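Local coordinates for protein mRNA-decapping enzyme subunit 1 (Saccharomyces cerevisiae, PDB 1Q67) that activates mRNA decapping as a subunit of the Dcp1-Dcp2 complex, which removes the 7-methylguanine cap and commits transcripts to 5'-to-3' decay, at residues K135-Y140 and G156-S161. Numbering follows the deposited sequence.
Sequences KDIYNY and GIVPNS
Tyr140 and Ile157 form an antiparallel hydrogen-bonded pair where strands 140-146 and 152-157 meet, with the chain before Tyr140 turning aside over Val158 and Pro159. Ile157 N donates to Tyr140 O at 2.7 Å, nearly straight at 164° but from above the carbonyl plane. The return bond, Tyr140 N to Ile157 O, is longer at 3.3 Å and lies in the carbonyl plane. On the face carrying both side chains, CB of Tyr140 packs on CB of Ile157 at 3.8 Å. The Tyr140 and Pro159 side chains cross at about a right angle, and CE1 of Tyr140 lies 3.8 Å from CG of Pro159. Asn139 CB sits over the centre of one face of the Tyr140 ring, and Tyr140 OH is hydrogen-bonded to the backbone N of Lys227. Asn139 ND2 approaches CD of Pro159 at 3.3 Å.

Tyr138, the centre of an inverse gamma turn, sends its ring the other way, past Gly156. Its CD2 is 3.4 Å from CA of Gly156, and a side chain at Gly156 would run into the Tyr138 ring. The same CD2 touches CG2 of Val158 at 3.6 Å. With chi1 of Val158 at -178°, this methyl is set between the Tyr138 ring and Ile137, where it meets both O and CG1 of Ile137. An alanine at Tyr138 would remove the ring and is likely to leave Gly156 CA and the Val158 methyl less well covered. Asp136 makes a salt bridge to Arg70, which also binds Tyr138 O.

The contact joins the start of inner strand 140-146 to the end of edge strand 152-157, the two arms of a hairpin. Pro159 is the N-cap residue of helix 160-169. The arrangement is a beta-hairpin base running into a helix, within the PH-like beta sandwich of Dcp1.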
loop_
_atom_site.group_PDB
_atom_site.type_symbol
_atom_site.label_atom_id
_atom_site.label_comp_id
_atom_site.label_asym_id
_atom_site.label_seq_id
_atom_site.Cartn_x
_atom_site.Cartn_y
_atom_site.Cartn_z
ATOM N N LYS B 135 -1.520 11.516 32.741
ATOM C CA LYS B 135 -1.306 10.072 32.742
ATOM C C LYS B 135 -1.651 9.492 31.369
ATOM O O LYS B 135 -2.822 9.415 30.986
ATOM C CB LYS B 135 -2.180 9.411 33.807
ATOM C CG LYS B 135 -1.782 7.983 34.149
ATOM C CD LYS B 135 -0.522 7.947 35.001
ATOM C CE LYS B 135 -0.299 6.558 35.588
ATOM N NZ LYS B 135 0.794 6.543 36.603
ATOM N N ASP B 136 -0.623 9.085 30.634
ATOM C CA ASP B 136 -0.802 8.517 29.303
ATOM C C ASP B 136 -0.901 6.996 29.429
ATOM O O ASP B 136 -0.039 6.359 30.031
ATOM C CB ASP B 136 0.386 8.932 28.426
ATOM C CG ASP B 136 0.228 8.518 26.975
ATOM O OD1 ASP B 136 -0.917 8.357 26.502
ATOM O OD2 ASP B 136 1.267 8.377 26.300
ATOM N N ILE B 137 -1.963 6.422 28.873
ATOM C CA ILE B 137 -2.176 4.978 28.947
ATOM C C ILE B 137 -1.612 4.175 27.776
ATOM O O ILE B 137 -1.662 2.944 27.788
ATOM C CB ILE B 137 -3.674 4.641 29.052
ATOM C CG1 ILE B 137 -4.408 5.163 27.819
ATOM C CG2 ILE B 137 -4.256 5.243 30.325
ATOM C CD1 ILE B 137 -5.853 4.732 27.743
ATOM N N TYR B 138 -1.083 4.853 26.764
ATOM C CA TYR B 138 -0.530 4.142 25.618
ATOM C C TYR B 138 0.930 3.772 25.816
ATOM O O TYR B 138 1.834 4.507 25.421
ATOM C CB TYR B 138 -0.702 4.968 24.347
ATOM C CG TYR B 138 -2.144 5.315 24.067
ATOM C CD1 TYR B 138 -2.739 6.433 24.653
ATOM C CD2 TYR B 138 -2.925 4.512 23.242
ATOM C CE1 TYR B 138 -4.087 6.742 24.418
ATOM C CE2 TYR B 138 -4.265 4.809 23.001
ATOM C CZ TYR B 138 -4.840 5.923 23.591
ATOM O OH TYR B 138 -6.166 6.220 23.348
ATOM N N ASN B 139 1.142 2.615 26.435
ATOM C CA ASN B 139 2.478 2.090 26.710
ATOM C C ASN B 139 3.247 1.745 25.435
ATOM O O ASN B 139 4.475 1.791 25.410
ATOM C CB ASN B 139 2.369 0.825 27.571
ATOM C CG ASN B 139 1.854 1.112 28.971
ATOM O OD1 ASN B 139 2.579 1.633 29.820
ATOM N ND2 ASN B 139 0.597 0.784 29.214
ATOM N N TYR B 140 2.519 1.381 24.384
ATOM C CA TYR B 140 3.147 1.000 23.128
ATOM C C TYR B 140 2.457 1.683 21.971
ATOM O O TYR B 140 1.327 2.158 22.094
ATOM C CB TYR B 140 3.080 -0.516 22.934
ATOM C CG TYR B 140 3.339 -1.287 24.203
ATOM C CD1 TYR B 140 2.306 -1.982 24.848
ATOM C CD2 TYR B 140 4.603 -1.301 24.782
ATOM C CE1 TYR B 140 2.533 -2.668 26.041
ATOM C CE2 TYR B 140 4.842 -1.979 25.970
ATOM C CZ TYR B 140 3.808 -2.660 26.596
ATOM O OH TYR B 140 4.059 -3.329 27.772
ATOM N N GLY B 156 -2.290 3.617 18.979
ATOM C CA GLY B 156 -1.752 3.352 20.306
ATOM C C GLY B 156 -2.108 1.955 20.775
ATOM O O GLY B 156 -3.156 1.426 20.410
ATOM N N ILE B 157 -1.239 1.332 21.561
ATOM C CA ILE B 157 -1.526 -0.010 22.064
ATOM C C ILE B 157 -1.579 -0.004 23.595
ATOM O O ILE B 157 -0.595 0.329 24.258
ATOM C CB ILE B 157 -0.472 -1.013 21.599
ATOM C CG1 ILE B 157 -0.399 -1.023 20.068
ATOM C CG2 ILE B 157 -0.822 -2.402 22.100
ATOM C CD1 ILE B 157 0.705 -1.932 19.514
ATOM N N VAL B 158 -2.734 -0.366 24.150
ATOM C CA VAL B 158 -2.924 -0.384 25.609
ATOM C C VAL B 158 -3.171 -1.794 26.125
ATOM O O VAL B 158 -4.028 -2.504 25.616
ATOM C CB VAL B 158 -4.129 0.491 26.023
ATOM C CG1 VAL B 158 -4.282 0.498 27.546
ATOM C CG2 VAL B 158 -3.947 1.914 25.493
ATOM N N PRO B 159 -2.415 -2.221 27.140
ATOM C CA PRO B 159 -2.596 -3.570 27.695
ATOM C C PRO B 159 -4.019 -3.793 28.224
ATOM O O PRO B 159 -4.644 -2.870 28.745
ATOM C CB PRO B 159 -1.566 -3.627 28.828
ATOM C CG PRO B 159 -0.498 -2.656 28.384
ATOM C CD PRO B 159 -1.299 -1.514 27.797
ATOM N N ASN B 160 -4.522 -5.019 28.087
ATOM C CA ASN B 160 -5.853 -5.357 28.573
ATOM C C ASN B 160 -6.010 -5.047 30.066
ATOM O O ASN B 160 -7.054 -4.562 30.497
ATOM C CB ASN B 160 -6.153 -6.844 28.354
ATOM C CG ASN B 160 -6.158 -7.231 26.894
ATOM O OD1 ASN B 160 -6.377 -6.392 26.017
ATOM N ND2 ASN B 160 -5.932 -8.515 26.621
ATOM N N SER B 161 -4.979 -5.334 30.854
ATOM C CA SER B 161 -5.054 -5.090 32.292
ATOM C C SER B 161 -5.309 -3.619 32.589
ATOM O O SER B 161 -6.000 -3.285 33.550
ATOM C CB SER B 161 -3.773 -5.548 32.992
ATOM O OG SER B 161 -2.670 -4.719 32.666
#